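Local coordinates for protein SidF, inhibitor of growth family, member 3 (Legionella pneumophila subsp. pneumophila, PDB 4FYE) that removes the 3-phosphate from phosphatidylinositol 3,4,5-trisphosphate, acting as a phosphoinositide phosphatase of a bacterial pathogen, at residues L185-K190 with D697-T702; G271-Y276 with E356-V361; L627-A632 with A657-G662; V661-W666 with G673-E678. The protein carries 1 engineered substitution. One frame throughout, in Å; residues are numbered along the deposited sequence.

In the fold
Contact 3 sits in the middle of the set. Its centre is about 10 Å from that of contact 4, with which it shares Val661 and Gly662 on helix 652-668, and about 16 Å from those of contacts 1 and 2. Leu700 of contact 1 packs on Gly662, and Thr359 of contact 2 touches Ala632. Contacts 1 and 2 use strands of different sheets, do not touch, and have centres about 25 Å apart. The loop between strand 641-645 and helix 652-668 has a strand-loop-helix setting consistent with the phosphate-binding P-loop of cysteine-based phosphatases; contact 2 approaches it from the strand side, while contacts 3 and 4 use the helix that follows.

Contact 1: L185-K190 with D697-T702; sequences LIHRFK and DRELTT
His187 holds CG anti to the backbone N (chi1 -176°), which carries the imidazole toward Glu699 and Thr702, whereas Phe189 tucks CG between its own N and carbonyl carbon (chi1 56°), which folds the phenyl ring over one face of the imidazole. Thr702 OG1 lies on the opposite face, 3.0 Å above the ring plane and offset toward the rim. The imidazole is therefore sandwiched between a phenyl edge carbon, Phe189 CD1, and a hydroxyl. At the ring edge and in its plane sits a backbone carbonyl, with His187 CE1 3.3 Å from Glu699 O.

The Glu699 chain bends at chi2 and runs past Phe189 in the opposite direction. Its methylene makes a CH-pi contact, Glu699 CB being 4.0 Å from the centroid of the Phe189 ring, and Glu699 CG approaches Phe189 CD2 at 3.5 Å. The carboxylate is turned only 16° from the phenyl plane. Its oxygens are bonded outside the contact, OE1 to Tyr58 and OE2 to Ser56. Ser56 OG also pairs with His187 NE2, linking the two side chains through one hydroxyl. Phe189 further touches Leu665 of helix 652-668. Such burial of one strand face, here of strand 184-189 beneath the mostly helical segment 697-702, is characteristic of mixed alpha-beta folds, in which helices cover a sheet.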
loop_
_atom_site.group_PDB
_atom_site.type_symbol
_atom_site.label_atom_id
_atom_site.label_comp_id
_atom_site.label_asym_id
_atom_site.label_seq_id
_atom_site.Cartn_x
_atom_site.Cartn_y
_atom_site.Cartn_z
ATOM N N LEU A 185 -7.324 0.231 11.726
ATOM C CA LEU A 185 -7.863 1.543 11.636
ATOM C C LEU A 185 -9.044 1.612 10.690
ATOM O O LEU A 185 -8.968 1.131 9.532
ATOM C CB LEU A 185 -6.791 2.492 11.144
ATOM C CG LEU A 185 -5.424 2.279 11.754
ATOM C CD1 LEU A 185 -4.508 3.080 10.835
ATOM C CD2 LEU A 185 -5.374 2.804 13.209
ATOM N N ILE A 186 -10.122 2.255 11.174
ATOM C CA ILE A 186 -11.388 2.313 10.456
ATOM C C ILE A 186 -11.957 3.724 10.314
ATOM O O ILE A 186 -12.045 4.488 11.278
ATOM C CB ILE A 186 -12.444 1.422 11.134
ATOM C CG1 ILE A 186 -11.918 0.011 11.279
ATOM C CG2 ILE A 186 -13.702 1.292 10.252
ATOM C CD1 ILE A 186 -12.977 -0.948 11.800
ATOM N N HIS A 187 -12.347 4.075 9.103
ATOM C CA HIS A 187 -13.166 5.259 8.889
ATOM C C HIS A 187 -14.480 4.917 8.273
ATOM O O HIS A 187 -14.504 4.386 7.129
ATOM C CB HIS A 187 -12.457 6.195 7.972
ATOM C CG HIS A 187 -13.169 7.503 7.757
ATOM N ND1 HIS A 187 -12.909 8.277 6.719
ATOM C CD2 HIS A 187 -14.210 8.101 8.440
ATOM C CE1 HIS A 187 -13.652 9.375 6.761
ATOM N NE2 HIS A 187 -14.489 9.244 7.801
ATOM N N ARG A 188 -15.561 5.224 8.998
ATOM C CA ARG A 188 -16.954 5.093 8.507
ATOM C C ARG A 188 -17.623 6.424 8.180
ATOM O O ARG A 188 -17.563 7.380 8.980
ATOM C CB ARG A 188 -17.821 4.510 9.620
ATOM C CG ARG A 188 -17.170 3.279 10.233
ATOM C CD ARG A 188 -17.943 2.778 11.481
ATOM N NE ARG A 188 -19.232 2.198 11.140
ATOM C CZ ARG A 188 -19.722 1.090 11.700
ATOM N NH1 ARG A 188 -19.040 0.441 12.643
ATOM N NH2 ARG A 188 -20.905 0.628 11.320
ATOM N N PHE A 189 -18.355 6.429 7.065
ATOM C CA PHE A 189 -19.029 7.614 6.514
ATOM C C PHE A 189 -20.082 7.245 5.423
ATOM O O PHE A 189 -19.901 6.283 4.697
ATOM C CB PHE A 189 -17.989 8.581 5.858
ATOM C CG PHE A 189 -17.124 7.923 4.751
ATOM C CD1 PHE A 189 -16.008 7.140 5.072
ATOM C CD2 PHE A 189 -17.453 8.080 3.379
ATOM C CE1 PHE A 189 -15.258 6.469 4.078
ATOM C CE2 PHE A 189 -16.690 7.435 2.372
ATOM C CZ PHE A 189 -15.567 6.664 2.724
ATOM N N LYS A 190 -21.130 8.048 5.257
ATOM C CA LYS A 190 -22.002 7.955 4.083
ATOM C C LYS A 190 -21.402 8.670 2.867
ATOM O O LYS A 190 -21.352 9.884 2.817
ATOM C CB LYS A 190 -23.388 8.509 4.424
ATOM C CG LYS A 190 -24.160 7.649 5.440
ATOM C CD LYS A 190 -25.345 8.365 6.151
ATOM C CE LYS A 190 -26.649 8.288 5.353
ATOM N NZ LYS A 190 -27.130 6.894 5.036
ATOM N N ASP A 697 -14.054 12.968 -2.141
ATOM C CA ASP A 697 -12.633 13.125 -2.010
ATOM C C ASP A 697 -12.355 13.695 -0.588
ATOM O O ASP A 697 -11.396 13.335 0.013
ATOM C CB ASP A 697 -12.085 14.004 -3.160
ATOM C CG ASP A 697 -10.573 13.804 -3.416
ATOM O OD1 ASP A 697 -10.021 12.696 -3.141
ATOM O OD2 ASP A 697 -9.934 14.750 -3.939
ATOM N N ARG A 698 -13.262 14.519 -0.049
ATOM C CA ARG A 698 -13.090 15.132 1.239
ATOM C C ARG A 698 -13.023 14.079 2.293
ATOM O O ARG A 698 -12.353 14.251 3.301
ATOM C CB ARG A 698 -14.195 16.146 1.544
ATOM C CG ARG A 698 -13.997 17.446 0.785
ATOM C CD ARG A 698 -15.063 18.418 1.123
ATOM N NE ARG A 698 -14.810 19.725 0.517
ATOM C CZ ARG A 698 -15.671 20.759 0.594
ATOM N NH1 ARG A 698 -16.833 20.591 1.217
ATOM N NH2 ARG A 698 -15.371 21.966 0.053
ATOM N N GLU A 699 -13.586 12.928 2.033
ATOM C CA GLU A 699 -13.658 11.938 3.113
ATOM C C GLU A 699 -12.288 11.268 3.313
ATOM O O GLU A 699 -11.907 10.931 4.443
ATOM C CB GLU A 699 -14.710 10.865 2.824
ATOM C CG GLU A 699 -16.173 11.307 2.729
ATOM C CD GLU A 699 -16.688 11.875 4.033
ATOM O OE1 GLU A 699 -17.803 12.391 4.008
ATOM O OE2 GLU A 699 -15.989 11.843 5.083
ATOM N N LEU A 700 -11.546 11.117 2.218
ATOM C CA LEU A 700 -10.408 10.190 2.147
ATOM C C LEU A 700 -9.138 10.596 2.898
ATOM O O LEU A 700 -8.235 9.790 3.080
ATOM C CB LEU A 700 -10.101 9.882 0.689
ATOM C CG LEU A 700 -11.418 9.608 -0.026
ATOM C CD1 LEU A 700 -11.178 9.601 -1.525
ATOM C CD2 LEU A 700 -11.980 8.272 0.444
ATOM N N THR A 701 -9.018 11.810 3.408
ATOM C CA THR A 701 -7.716 12.106 4.101
ATOM C C THR A 701 -7.733 11.626 5.518
ATOM O O THR A 701 -6.680 11.511 6.203
ATOM C CB THR A 701 -7.362 13.579 4.082
ATOM O OG1 THR A 701 -8.599 14.321 4.028
ATOM C CG2 THR A 701 -6.497 13.866 2.815
ATOM N N THR A 702 -8.907 11.275 5.978
ATOM C CA THR A 702 -8.998 10.973 7.388
ATOM C C THR A 702 -8.298 9.680 7.804
ATOM O O THR A 702 -7.560 9.689 8.790
ATOM C CB THR A 702 -10.385 11.323 8.025
ATOM O OG1 THR A 702 -11.084 10.167 8.360
ATOM C CG2 THR A 702 -11.202 12.174 7.148
#

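Contact 2: G271-Y276 with E356-V361; sequences GARMPY and ECYTQV
Arg273 and Glu356 reach for each other from opposite directions and meet with their flat ends almost coplanar, the guanidinium and carboxylate planes 10° apart. The grip is end-on but converges on a single oxygen: Arg273 NH1 lies 3.1 Å and Arg273 NH2 3.0 Å from Glu356 OE1, which lies in the guanidinium plane. NH1 uses the syn lone pair of that oxygen, while NH2 comes nearly along its C-O bond. Both hydrogen bonds are bent, as expected when two donors share one acceptor in this salt bridge.

Tyr358 takes the same guanidinium from another side. Arg273 NH2 stands 3.3 Å above the centre of the Tyr358 ring, and Arg273 CZ is 4.3 Å from its centroid, a cation-pi contact over the face. The guanidinium is tilted 48° to the ring, so the group leans on the ring through one nitrogen. Glu356 and Tyr358, two apart on strand 353-360, both hold CG anti to the backbone N (chi1 -178° in Glu356), which sends both side chains out toward Arg273. Their strand is interior to the four-stranded mixed sheet; Arg273 comes from the loop after strand 260-268, the outermost strand of the six-stranded sheet, so the salt bridge ties the loop leaving one sheet to a strand of the other.

The neighbouring backbone of Ala272 is bonded to Lys647, in the loop after strand 641-645. Gln298 binds both Arg273 NH1 and Glu356 OE2, Tyr410 holds OE2 and Thr643 bonds OE1, leaving the buried carboxylate surrounded by donors. The opposite face of the Tyr358 ring carries Gln360 CB, 3.7 Å above the plane.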
loop_
_atom_site.group_PDB
_atom_site.type_symbol
_atom_site.label_atom_id
_atom_site.label_comp_id
_atom_site.label_asym_id
_atom_site.label_seq_id
_atom_site.Cartn_x
_atom_site.Cartn_y
_atom_site.Cartn_z
ATOM N N GLY A 271 6.425 -0.547 2.464
ATOM C CA GLY A 271 7.209 0.635 2.198
ATOM C C GLY A 271 8.461 0.022 1.643
ATOM O O GLY A 271 8.408 -1.103 1.174
ATOM N N ALA A 272 9.572 0.734 1.627
ATOM C CA ALA A 272 10.737 0.155 0.999
ATOM C C ALA A 272 11.007 -1.188 1.659
ATOM O O ALA A 272 10.931 -1.336 2.876
ATOM C CB ALA A 272 11.930 1.074 1.147
ATOM N N ARG A 273 11.308 -2.169 0.821
ATOM C CA ARG A 273 11.502 -3.543 1.239
ATOM C C ARG A 273 12.914 -3.650 1.707
ATOM O O ARG A 273 13.380 -4.707 2.100
ATOM C CB ARG A 273 11.337 -4.476 0.056
ATOM C CG ARG A 273 9.917 -4.909 -0.208
ATOM C CD ARG A 273 9.710 -5.137 -1.683
ATOM N NE ARG A 273 8.541 -4.424 -2.148
ATOM C CZ ARG A 273 7.533 -4.997 -2.778
ATOM N NH1 ARG A 273 7.558 -6.292 -3.021
ATOM N NH2 ARG A 273 6.502 -4.273 -3.164
ATOM N N MET A 274 13.617 -2.539 1.608
ATOM C CA MET A 274 14.993 -2.547 1.862
ATOM C C MET A 274 15.257 -1.548 2.899
ATOM O O MET A 274 14.615 -0.517 2.934
ATOM C CB MET A 274 15.707 -2.191 0.614
ATOM C CG MET A 274 15.205 -0.928 0.019
ATOM S SD MET A 274 16.649 -0.347 -0.878
ATOM C CE MET A 274 16.269 -1.220 -2.387
ATOM N N PRO A 275 16.213 -1.857 3.772
ATOM C CA PRO A 275 16.547 -0.892 4.794
ATOM C C PRO A 275 17.384 0.249 4.189
ATOM O O PRO A 275 18.621 0.215 4.140
ATOM C CB PRO A 275 17.316 -1.727 5.827
ATOM C CG PRO A 275 17.621 -3.054 5.172
ATOM C CD PRO A 275 17.124 -3.017 3.763
ATOM N N TYR A 276 16.658 1.229 3.695
ATOM C CA TYR A 276 17.167 2.505 3.202
ATOM C C TYR A 276 18.345 3.160 3.958
ATOM O O TYR A 276 19.363 3.494 3.352
ATOM C CB TYR A 276 15.995 3.509 3.150
ATOM C CG TYR A 276 15.024 3.547 4.363
ATOM C CD1 TYR A 276 15.227 2.772 5.535
ATOM C CD2 TYR A 276 13.910 4.388 4.332
ATOM C CE1 TYR A 276 14.334 2.832 6.605
ATOM C CE2 TYR A 276 13.018 4.455 5.389
ATOM C CZ TYR A 276 13.230 3.687 6.516
ATOM O OH TYR A 276 12.319 3.796 7.533
ATOM N N GLU A 356 1.871 -10.543 -7.850
ATOM C CA GLU A 356 1.986 -9.227 -7.277
ATOM C C GLU A 356 2.124 -8.147 -8.337
ATOM O O GLU A 356 2.966 -8.272 -9.224
ATOM C CB GLU A 356 3.170 -9.168 -6.345
ATOM C CG GLU A 356 3.326 -7.818 -5.671
ATOM C CD GLU A 356 4.686 -7.609 -4.957
ATOM O OE1 GLU A 356 4.846 -6.482 -4.413
ATOM O OE2 GLU A 356 5.570 -8.536 -4.898
ATOM N N CYS A 357 1.306 -7.087 -8.230
ATOM C CA CYS A 357 1.445 -5.892 -9.070
ATOM C C CYS A 357 1.868 -4.695 -8.188
ATOM O O CYS A 357 1.077 -4.138 -7.419
ATOM C CB CYS A 357 0.131 -5.585 -9.810
ATOM S SG CYS A 357 0.197 -4.021 -10.775
ATOM N N TYR A 358 3.121 -4.315 -8.272
ATOM C CA TYR A 358 3.638 -3.272 -7.402
ATOM C C TYR A 358 3.578 -1.952 -8.177
ATOM O O TYR A 358 4.342 -1.748 -9.082
ATOM C CB TYR A 358 5.051 -3.682 -6.939
ATOM C CG TYR A 358 5.768 -2.653 -6.134
ATOM C CD1 TYR A 358 5.100 -1.865 -5.200
ATOM C CD2 TYR A 358 7.135 -2.483 -6.261
ATOM C CE1 TYR A 358 5.787 -0.911 -4.453
ATOM C CE2 TYR A 358 7.811 -1.511 -5.551
ATOM C CZ TYR A 358 7.143 -0.720 -4.655
ATOM O OH TYR A 358 7.853 0.234 -3.924
ATOM N N THR A 359 2.639 -1.059 -7.904
ATOM C CA THR A 359 2.751 0.239 -8.606
ATOM C C THR A 359 3.536 1.221 -7.729
ATOM O O THR A 359 3.019 1.812 -6.797
ATOM C CB THR A 359 1.407 0.800 -9.032
ATOM O OG1 THR A 359 0.572 0.731 -7.928
ATOM C CG2 THR A 359 0.749 -0.108 -10.170
ATOM N N GLN A 360 4.817 1.357 -8.030
ATOM C CA GLN A 360 5.673 2.240 -7.246
ATOM C C GLN A 360 5.534 3.670 -7.769
ATOM O O GLN A 360 5.230 3.891 -8.966
ATOM C CB GLN A 360 7.110 1.769 -7.415
ATOM C CG GLN A 360 8.122 2.400 -6.510
ATOM C CD GLN A 360 9.544 1.924 -6.849
ATOM O OE1 GLN A 360 9.995 1.975 -8.026
ATOM N NE2 GLN A 360 10.266 1.473 -5.818
ATOM N N VAL A 361 5.825 4.630 -6.900
ATOM C CA VAL A 361 5.486 6.014 -7.145
ATOM C C VAL A 361 6.589 7.048 -6.680
ATOM O O VAL A 361 6.408 8.231 -6.690
ATOM C CB VAL A 361 4.066 6.163 -6.567
ATOM C CG1 VAL A 361 4.011 7.044 -5.369
ATOM C CG2 VAL A 361 3.029 6.411 -7.647
#

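Contact 3: L627-A632 with A657-G662; sequences LQTLMA and AQKIVG
Thr629 and Ala632 on one helix and Lys659 and Ile660 on the other carry no flat group, so there are no faces or edges to match between them; nearby flat groups belong to neighbours, the amide of Asn642 beside Ala632 and Ile660, and the ring of Phe727, with which the far end of Lys659 makes a cation-pi contact. The motif is a helix-strand-helix unit: helix 626-637 leads into strand 641-645, which carries Asn642 and leads into helix 652-668. The two short helical segments approach to 9.3 Å between axes and cross at -50°, close to the angle common in ridges-into-grooves packing.

Thr629 and Ile660 are opposite each other, their CA atoms 5.6 Å apart, and their side chains slide past one another in opposite directions. Thr629 CG2, anti to its backbone nitrogen, takes the place facing the neighbour and lies 3.9 Å from Ile660 CG1. The same rotation (chi1 -60°) puts OG1 beside the backbone N, where it is bonded to Phe625 O one turn earlier. A potentially awkward buried hydroxyl is thus satisfied within its own helix.

The Lys659 chain crosses Thr629 at about a right angle and only its root takes part; bends at chi2 and chi4 accompany its course away to Asn726 O, the partner of NZ. Thr629 OG1 meets Lys659 CB at 3.3 Å. Toward the C-terminal end of helix segment 627-632 the contact is purely apolar, with Ala632 CB 3.6 Å from Ile660 CD1.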
loop_
_atom_site.group_PDB
_atom_site.type_symbol
_atom_site.label_atom_id
_atom_site.label_comp_id
_atom_site.label_asym_id
_atom_site.label_seq_id
_atom_site.Cartn_x
_atom_site.Cartn_y
_atom_site.Cartn_z
ATOM N N LEU A 627 -2.146 7.371 -14.069
ATOM C CA LEU A 627 -1.697 6.230 -14.844
ATOM C C LEU A 627 -1.450 5.129 -13.837
ATOM O O LEU A 627 -1.922 4.005 -14.034
ATOM C CB LEU A 627 -0.472 6.531 -15.720
ATOM C CG LEU A 627 0.242 5.330 -16.391
ATOM C CD1 LEU A 627 -0.706 4.510 -17.269
ATOM C CD2 LEU A 627 1.448 5.837 -17.201
ATOM N N GLN A 628 -0.814 5.496 -12.724
ATOM C CA GLN A 628 -0.564 4.597 -11.606
ATOM C C GLN A 628 -1.886 4.063 -11.087
ATOM O O GLN A 628 -2.053 2.844 -10.864
ATOM C CB GLN A 628 0.237 5.360 -10.549
ATOM C CG GLN A 628 1.563 5.984 -11.063
ATOM C CD GLN A 628 1.438 7.428 -11.566
ATOM O OE1 GLN A 628 0.477 7.776 -12.187
ATOM N NE2 GLN A 628 2.457 8.236 -11.368
ATOM N N THR A 629 -2.877 4.954 -10.959
ATOM C CA THR A 629 -4.203 4.527 -10.457
ATOM C C THR A 629 -4.880 3.579 -11.416
ATOM O O THR A 629 -5.464 2.590 -10.974
ATOM C CB THR A 629 -5.160 5.702 -10.253
ATOM O OG1 THR A 629 -4.577 6.583 -9.305
ATOM C CG2 THR A 629 -6.511 5.225 -9.673
ATOM N N LEU A 630 -4.726 3.833 -12.726
ATOM C CA LEU A 630 -5.399 3.048 -13.728
ATOM C C LEU A 630 -4.842 1.689 -13.692
ATOM O O LEU A 630 -5.576 0.698 -13.548
ATOM C CB LEU A 630 -5.274 3.676 -15.104
ATOM C CG LEU A 630 -6.177 4.913 -15.096
ATOM C CD1 LEU A 630 -5.931 5.952 -16.222
ATOM C CD2 LEU A 630 -7.622 4.440 -15.069
ATOM N N MET A 631 -3.533 1.616 -13.741
ATOM C CA MET A 631 -2.872 0.305 -13.742
ATOM C C MET A 631 -3.136 -0.439 -12.429
ATOM O O MET A 631 -3.353 -1.659 -12.435
ATOM C CB MET A 631 -1.383 0.454 -14.043
ATOM C CG MET A 631 -1.114 1.098 -15.384
ATOM S SD MET A 631 -1.812 -0.022 -16.610
ATOM C CE MET A 631 -0.372 -0.858 -17.204
ATOM N N ALA A 632 -3.226 0.279 -11.300
ATOM C CA ALA A 632 -3.436 -0.482 -10.041
ATOM C C ALA A 632 -4.844 -0.992 -10.077
ATOM O O ALA A 632 -5.120 -2.128 -9.732
ATOM C CB ALA A 632 -3.212 0.369 -8.836
ATOM N N ALA A 657 -2.977 5.503 -2.768
ATOM C CA ALA A 657 -4.064 4.667 -2.187
ATOM C C ALA A 657 -5.402 5.426 -2.156
ATOM O O ALA A 657 -6.482 4.828 -2.388
ATOM C CB ALA A 657 -3.691 4.127 -0.796
ATOM N N GLN A 658 -5.335 6.753 -1.953
ATOM C CA GLN A 658 -6.525 7.602 -1.906
ATOM C C GLN A 658 -7.190 7.657 -3.283
ATOM O O GLN A 658 -8.412 7.614 -3.403
ATOM C CB GLN A 658 -6.137 9.053 -1.504
ATOM C CG GLN A 658 -7.233 10.106 -1.792
ATOM C CD GLN A 658 -6.933 11.603 -1.353
ATOM O OE1 GLN A 658 -7.743 12.518 -1.654
ATOM N NE2 GLN A 658 -5.818 11.859 -0.704
ATOM N N LYS A 659 -6.396 7.822 -4.332
ATOM C CA LYS A 659 -6.923 7.799 -5.694
ATOM C C LYS A 659 -7.568 6.431 -6.003
ATOM O O LYS A 659 -8.656 6.350 -6.588
ATOM C CB LYS A 659 -5.750 8.104 -6.639
ATOM C CG LYS A 659 -5.836 9.401 -7.414
ATOM C CD LYS A 659 -5.787 10.646 -6.601
ATOM C CE LYS A 659 -5.837 11.913 -7.478
ATOM N NZ LYS A 659 -7.196 12.566 -7.690
ATOM N N ILE A 660 -6.966 5.327 -5.571
ATOM C CA ILE A 660 -7.505 4.018 -5.991
ATOM C C ILE A 660 -8.742 3.714 -5.177
ATOM O O ILE A 660 -9.730 3.220 -5.727
ATOM C CB ILE A 660 -6.474 2.911 -5.724
ATOM C CG1 ILE A 660 -5.302 3.075 -6.678
ATOM C CG2 ILE A 660 -7.089 1.539 -5.872
ATOM C CD1 ILE A 660 -4.012 2.547 -6.094
ATOM N N VAL A 661 -8.712 3.986 -3.859
ATOM C CA VAL A 661 -9.836 3.594 -3.041
ATOM C C VAL A 661 -10.991 4.499 -3.442
ATOM O O VAL A 661 -12.104 4.030 -3.556
ATOM C CB VAL A 661 -9.623 3.743 -1.511
ATOM C CG1 VAL A 661 -10.590 2.871 -0.781
ATOM C CG2 VAL A 661 -8.287 3.254 -1.104
ATOM N N GLY A 662 -10.728 5.788 -3.682
ATOM C CA GLY A 662 -11.816 6.736 -3.949
ATOM C C GLY A 662 -12.456 6.337 -5.280
ATOM O O GLY A 662 -13.678 6.397 -5.472
#

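Contact 4: V661-W666 with G673-E678; sequences VGNALW and GLYTGE
The closest approach is polar against aromatic: Asn663 OD1 meets the edge of the Tyr675 ring in its plane, 3.1 Å from Tyr675 CE1. The two side chains cross at about a right angle, with amide and ring planes 64° apart. Asn663 keeps CG anti to its backbone N (chi1 172°), directing the amide out from the helix to the ring. Its ND2 is bonded to Tyr605 OH, which helps to fix the rotation of the amide.

Van der Waals contacts join the indole to the start of helix 678-681. Trp666 NE1 lies 3.9 Å from Glu678 CB, and Trp666 CZ2 is 4.0 Å from Glu678 OE1. The carboxylate is turned steeply to the indole. Thr676 OG1 is near the indole edge and close to its plane, but at 4.1 Å from Trp666 NE1. Elsewhere the indole packs on Asn692, Val693 and Leu696 of helix 692-699.

Hydrogen bonding shapes the loop itself. Glu678 N donates to Thr676 OG1 (3.1 Å, nearly straight at 161°), closing an ST turn just before helix 678-681, with Gly677 at the N-cap. The backbone angles of Gly677 by themselves call for glycine, since a CB would jam against the carbonyl O of Thr676; its N stands 3.4 Å above the centre of the Tyr675 ring. Asn601 holds the loop from outside, through Tyr675 N and Gly673 O.

No hydrogen bond or salt bridge passes between the two segments, so their interface itself rests on shape and weakly polar edge contacts.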
loop_
_atom_site.group_PDB
_atom_site.type_symbol
_atom_site.label_atom_id
_atom_site.label_comp_id
_atom_site.label_asym_id
_atom_site.label_seq_id
_atom_site.Cartn_x
_atom_site.Cartn_y
_atom_site.Cartn_z
ATOM N N VAL A 661 -8.712 3.986 -3.859
ATOM C CA VAL A 661 -9.836 3.594 -3.041
ATOM C C VAL A 661 -10.991 4.499 -3.442
ATOM O O VAL A 661 -12.104 4.030 -3.556
ATOM C CB VAL A 661 -9.623 3.743 -1.511
ATOM C CG1 VAL A 661 -10.590 2.871 -0.781
ATOM C CG2 VAL A 661 -8.287 3.254 -1.104
ATOM N N GLY A 662 -10.728 5.788 -3.682
ATOM C CA GLY A 662 -11.816 6.736 -3.949
ATOM C C GLY A 662 -12.456 6.337 -5.280
ATOM O O GLY A 662 -13.678 6.397 -5.472
ATOM N N ASN A 663 -11.632 5.895 -6.216
ATOM C CA ASN A 663 -12.159 5.533 -7.489
ATOM C C ASN A 663 -12.930 4.257 -7.394
ATOM O O ASN A 663 -13.946 4.103 -8.088
ATOM C CB ASN A 663 -11.057 5.379 -8.549
ATOM C CG ASN A 663 -11.608 4.816 -9.827
ATOM O OD1 ASN A 663 -12.175 5.543 -10.647
ATOM N ND2 ASN A 663 -11.549 3.502 -9.957
ATOM N N ALA A 664 -12.451 3.324 -6.564
ATOM C CA ALA A 664 -13.230 2.070 -6.324
ATOM C C ALA A 664 -14.635 2.358 -5.717
ATOM O O ALA A 664 -15.668 1.765 -6.136
ATOM C CB ALA A 664 -12.446 1.153 -5.392
ATOM N N LEU A 665 -14.683 3.266 -4.728
ATOM C CA LEU A 665 -15.947 3.551 -4.092
ATOM C C LEU A 665 -16.897 4.325 -5.032
ATOM O O LEU A 665 -18.076 4.061 -5.116
ATOM C CB LEU A 665 -15.721 4.293 -2.811
ATOM C CG LEU A 665 -15.206 3.423 -1.654
ATOM C CD1 LEU A 665 -14.800 4.424 -0.613
ATOM C CD2 LEU A 665 -16.265 2.462 -1.069
ATOM N N TRP A 666 -16.371 5.290 -5.740
ATOM C CA TRP A 666 -17.186 6.030 -6.627
ATOM C C TRP A 666 -17.817 5.101 -7.660
ATOM O O TRP A 666 -19.000 5.180 -7.951
ATOM C CB TRP A 666 -16.315 7.091 -7.289
ATOM C CG TRP A 666 -17.101 7.873 -8.279
ATOM C CD1 TRP A 666 -17.180 7.684 -9.654
ATOM C CD2 TRP A 666 -17.990 8.958 -7.976
ATOM N NE1 TRP A 666 -18.003 8.592 -10.227
ATOM C CE2 TRP A 666 -18.588 9.360 -9.260
ATOM C CE3 TRP A 666 -18.423 9.556 -6.801
ATOM C CZ2 TRP A 666 -19.533 10.394 -9.349
ATOM C CZ3 TRP A 666 -19.381 10.578 -6.892
ATOM C CH2 TRP A 666 -19.912 10.997 -8.134
ATOM N N GLY A 673 -22.214 0.229 -11.890
ATOM C CA GLY A 673 -20.939 -0.373 -11.524
ATOM C C GLY A 673 -19.846 -0.080 -12.564
ATOM O O GLY A 673 -18.788 -0.685 -12.537
ATOM N N LEU A 674 -20.084 0.840 -13.488
ATOM C CA LEU A 674 -19.158 1.032 -14.608
ATOM C C LEU A 674 -18.245 2.266 -14.533
ATOM O O LEU A 674 -18.659 3.381 -14.158
ATOM C CB LEU A 674 -19.942 1.077 -15.918
ATOM C CG LEU A 674 -20.725 -0.177 -16.355
ATOM C CD1 LEU A 674 -21.311 0.144 -17.732
ATOM C CD2 LEU A 674 -19.890 -1.453 -16.402
ATOM N N TYR A 675 -17.000 2.086 -14.938
ATOM C CA TYR A 675 -16.020 3.144 -14.742
ATOM C C TYR A 675 -16.142 4.307 -15.745
ATOM O O TYR A 675 -15.955 4.088 -16.929
ATOM C CB TYR A 675 -14.624 2.534 -14.756
ATOM C CG TYR A 675 -13.525 3.544 -14.827
ATOM C CD1 TYR A 675 -13.088 4.204 -13.658
ATOM C CD2 TYR A 675 -12.905 3.843 -16.044
ATOM C CE1 TYR A 675 -12.085 5.124 -13.713
ATOM C CE2 TYR A 675 -11.890 4.795 -16.106
ATOM C CZ TYR A 675 -11.491 5.414 -14.932
ATOM O OH TYR A 675 -10.500 6.349 -14.951
ATOM N N THR A 676 -16.410 5.528 -15.254
ATOM C CA THR A 676 -16.510 6.771 -16.083
ATOM C C THR A 676 -15.246 7.650 -16.106
ATOM O O THR A 676 -15.105 8.531 -16.960
ATOM C CB THR A 676 -17.635 7.706 -15.586
ATOM O OG1 THR A 676 -17.352 8.216 -14.247
ATOM C CG2 THR A 676 -18.954 6.981 -15.613
ATOM N N GLY A 677 -14.326 7.435 -15.176
ATOM C CA GLY A 677 -13.198 8.368 -15.040
ATOM C C GLY A 677 -13.511 9.660 -14.272
ATOM O O GLY A 677 -12.611 10.450 -13.958
ATOM N N GLU A 678 -14.772 9.890 -13.942
ATOM C CA GLU A 678 -15.128 11.115 -13.242
ATOM C C GLU A 678 -14.276 11.412 -11.997
ATOM O O GLU A 678 -13.814 12.541 -11.823
ATOM C CB GLU A 678 -16.593 11.100 -12.844
ATOM C CG GLU A 678 -17.284 12.464 -12.953
ATOM C CD GLU A 678 -18.764 12.325 -13.274
ATOM O OE1 GLU A 678 -19.281 11.164 -13.283
ATOM O OE2 GLU A 678 -19.404 13.385 -13.520
#